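Local coordinates for extracellular solute-binding protein family 5 (Brucella melitensis, PDB 4ONY) that probably binds peptides or related solutes in the periplasm and delivers them to an ABC transporter for uptake, at residues D127-T132 with P193-N198. Numbering follows the deposited sequence.
Sequences DGQPVT and PKHAIN
Asp127 and His195 join two surface loops of this family 5 solute-binding protein through a His-carboxylate hydrogen bond. One loop leads from strand 114-119 into helix 133-146, the other from helix 181-187 toward strand 216-222. NE2 of His195 donates to OD2 of Asp127 over 2.6 Å, and the bond is nearly straight, with an N-H...O angle of 176°. The oxygen offers its syn lone pair and lies in the plane of the imidazole, so donor and acceptor are both well directed, although carboxylate and ring planes are turned 47° apart. The nearby negative charge probably makes protonation of the imidazole easier.

Each carboxylate oxygen has its own task. While OD2 reaches across to the histidine, OD1 of Asp127 accepts a hydrogen bond from the backbone N of Gln129 at 3.0 Å and closes an Asx turn. That bond arrives on the anti side, tilted from the carboxylate plane. With CG of Asp127 between its backbone N and carbonyl carbon (chi1 61°), OD1 turns back to its own loop and OD2 toward His195. Gly128 suits the bend between, where the backbone angles would jam a CB against the carbonyl oxygen of Asp127.

Nonpolar packing adds to the polar link. The methylene chain of Gln129, bent at chi2, folds over one face of the imidazole, a CH-pi contact with CG of Gln129 3.9 Å from the centroid of the His195 ring, and the small CB of Ala196 lies against the opposite face. The ring of Trp125 also meets that of His195. Toward helix 133-146, Lys194 forms a salt bridge with Asp134, tying the second loop to the helix that follows the first. Over the imidazole, CG of Gln129 sits nearer the rim than the centre, 3.6 Å from NE2 of His195.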
loop_
_atom_site.group_PDB
_atom_site.type_symbol
_atom_site.label_atom_id
_atom_site.label_comp_id
_atom_site.label_asym_id
_atom_site.label_seq_id
_atom_site.Cartn_x
_atom_site.Cartn_y
_atom_site.Cartn_z
ATOM N N ASP A 127 -32.051 4.709 -3.354
ATOM C CA ASP A 127 -33.432 5.190 -3.355
ATOM C C ASP A 127 -34.292 4.595 -4.492
ATOM O O ASP A 127 -35.436 4.974 -4.673
ATOM C CB ASP A 127 -33.457 6.725 -3.443
ATOM C CG ASP A 127 -32.812 7.256 -4.733
ATOM O OD1 ASP A 127 -32.635 6.493 -5.704
ATOM O OD2 ASP A 127 -32.495 8.466 -4.776
ATOM N N GLY A 128 -33.763 3.638 -5.246
ATOM C CA GLY A 128 -34.550 2.975 -6.279
ATOM C C GLY A 128 -34.460 3.603 -7.663
ATOM O O GLY A 128 -34.921 3.001 -8.615
ATOM N N GLN A 129 -33.874 4.789 -7.791
ATOM C CA GLN A 129 -33.679 5.374 -9.118
ATOM C C GLN A 129 -32.585 4.642 -9.916
ATOM O O GLN A 129 -31.666 4.066 -9.319
ATOM C CB GLN A 129 -33.327 6.844 -8.997
ATOM C CG GLN A 129 -34.414 7.688 -8.360
ATOM C CD GLN A 129 -35.642 7.656 -9.163
ATOM O OE1 GLN A 129 -35.579 7.848 -10.359
ATOM N NE2 GLN A 129 -36.773 7.375 -8.527
ATOM N N PRO A 130 -32.685 4.660 -11.263
ATOM C CA PRO A 130 -31.718 3.924 -12.086
ATOM C C PRO A 130 -30.351 4.602 -12.144
ATOM O O PRO A 130 -30.258 5.797 -12.206
ATOM C CB PRO A 130 -32.366 3.912 -13.487
ATOM C CG PRO A 130 -33.289 5.099 -13.496
ATOM C CD PRO A 130 -33.769 5.253 -12.074
ATOM N N VAL A 131 -29.293 3.804 -12.168
ATOM C CA VAL A 131 -27.974 4.315 -12.519
ATOM C C VAL A 131 -27.844 4.357 -14.045
ATOM O O VAL A 131 -27.994 3.346 -14.706
ATOM C CB VAL A 131 -26.877 3.444 -11.952
ATOM C CG1 VAL A 131 -25.517 4.035 -12.276
ATOM C CG2 VAL A 131 -27.054 3.283 -10.440
ATOM N N THR A 132 -27.524 5.528 -14.589
ATOM C CA THR A 132 -27.574 5.762 -16.036
ATOM C C THR A 132 -26.277 6.329 -16.577
ATOM O O THR A 132 -25.397 6.814 -15.818
ATOM C CB THR A 132 -28.681 6.778 -16.409
ATOM O OG1 THR A 132 -28.358 8.063 -15.868
ATOM C CG2 THR A 132 -30.044 6.341 -15.890
ATOM N N PRO A 193 -24.831 10.125 -8.238
ATOM C CA PRO A 193 -26.227 10.303 -8.662
ATOM C C PRO A 193 -26.611 11.747 -8.998
ATOM O O PRO A 193 -26.797 12.562 -8.077
ATOM C CB PRO A 193 -27.016 9.843 -7.440
ATOM C CG PRO A 193 -26.127 10.135 -6.287
ATOM C CD PRO A 193 -24.719 9.974 -6.787
ATOM N N LYS A 194 -26.752 12.055 -10.290
ATOM C CA LYS A 194 -27.152 13.385 -10.732
ATOM C C LYS A 194 -28.425 13.834 -10.044
ATOM O O LYS A 194 -28.499 14.982 -9.590
ATOM C CB LYS A 194 -27.412 13.407 -12.227
ATOM C CG LYS A 194 -27.641 14.804 -12.782
ATOM C CD LYS A 194 -27.782 14.770 -14.287
ATOM C CE LYS A 194 -27.896 16.162 -14.855
ATOM N NZ LYS A 194 -28.102 16.067 -16.334
ATOM N N HIS A 195 -29.402 12.936 -9.930
ATOM C CA HIS A 195 -30.708 13.323 -9.399
ATOM C C HIS A 195 -30.657 13.650 -7.921
ATOM O O HIS A 195 -31.514 14.362 -7.457
ATOM C CB HIS A 195 -31.752 12.232 -9.591
ATOM C CG HIS A 195 -31.604 11.089 -8.629
ATOM N ND1 HIS A 195 -30.686 10.077 -8.820
ATOM C CD2 HIS A 195 -32.254 10.799 -7.476
ATOM C CE1 HIS A 195 -30.778 9.221 -7.816
ATOM N NE2 HIS A 195 -31.736 9.625 -7.002
ATOM N N ALA A 196 -29.677 13.159 -7.195
ATOM C CA ALA A 196 -29.657 13.324 -5.748
ATOM C C ALA A 196 -28.663 14.354 -5.227
ATOM O O ALA A 196 -28.534 14.483 -4.016
ATOM C CB ALA A 196 -29.352 11.991 -5.092
ATOM N N ILE A 197 -27.884 14.991 -6.095
ATOM C CA ILE A 197 -26.843 15.895 -5.644
ATOM C C ILE A 197 -27.247 17.338 -5.992
ATOM O O ILE A 197 -27.587 17.640 -7.124
ATOM C CB ILE A 197 -25.491 15.519 -6.264
ATOM C CG1 ILE A 197 -24.914 14.333 -5.521
ATOM C CG2 ILE A 197 -24.500 16.670 -6.179
ATOM C CD1 ILE A 197 -23.804 13.618 -6.246
ATOM N N ASN A 198 -27.177 18.208 -5.012
ATOM C CA ASN A 198 -27.315 19.665 -5.240
ATOM C C ASN A 198 -25.943 20.157 -5.600
ATOM O O ASN A 198 -25.059 20.206 -4.768
ATOM C CB ASN A 198 -27.810 20.401 -3.986
ATOM C CG ASN A 198 -27.918 21.918 -4.175
ATOM O OD1 ASN A 198 -27.168 22.556 -4.911
ATOM N ND2 ASN A 198 -28.880 22.502 -3.495
#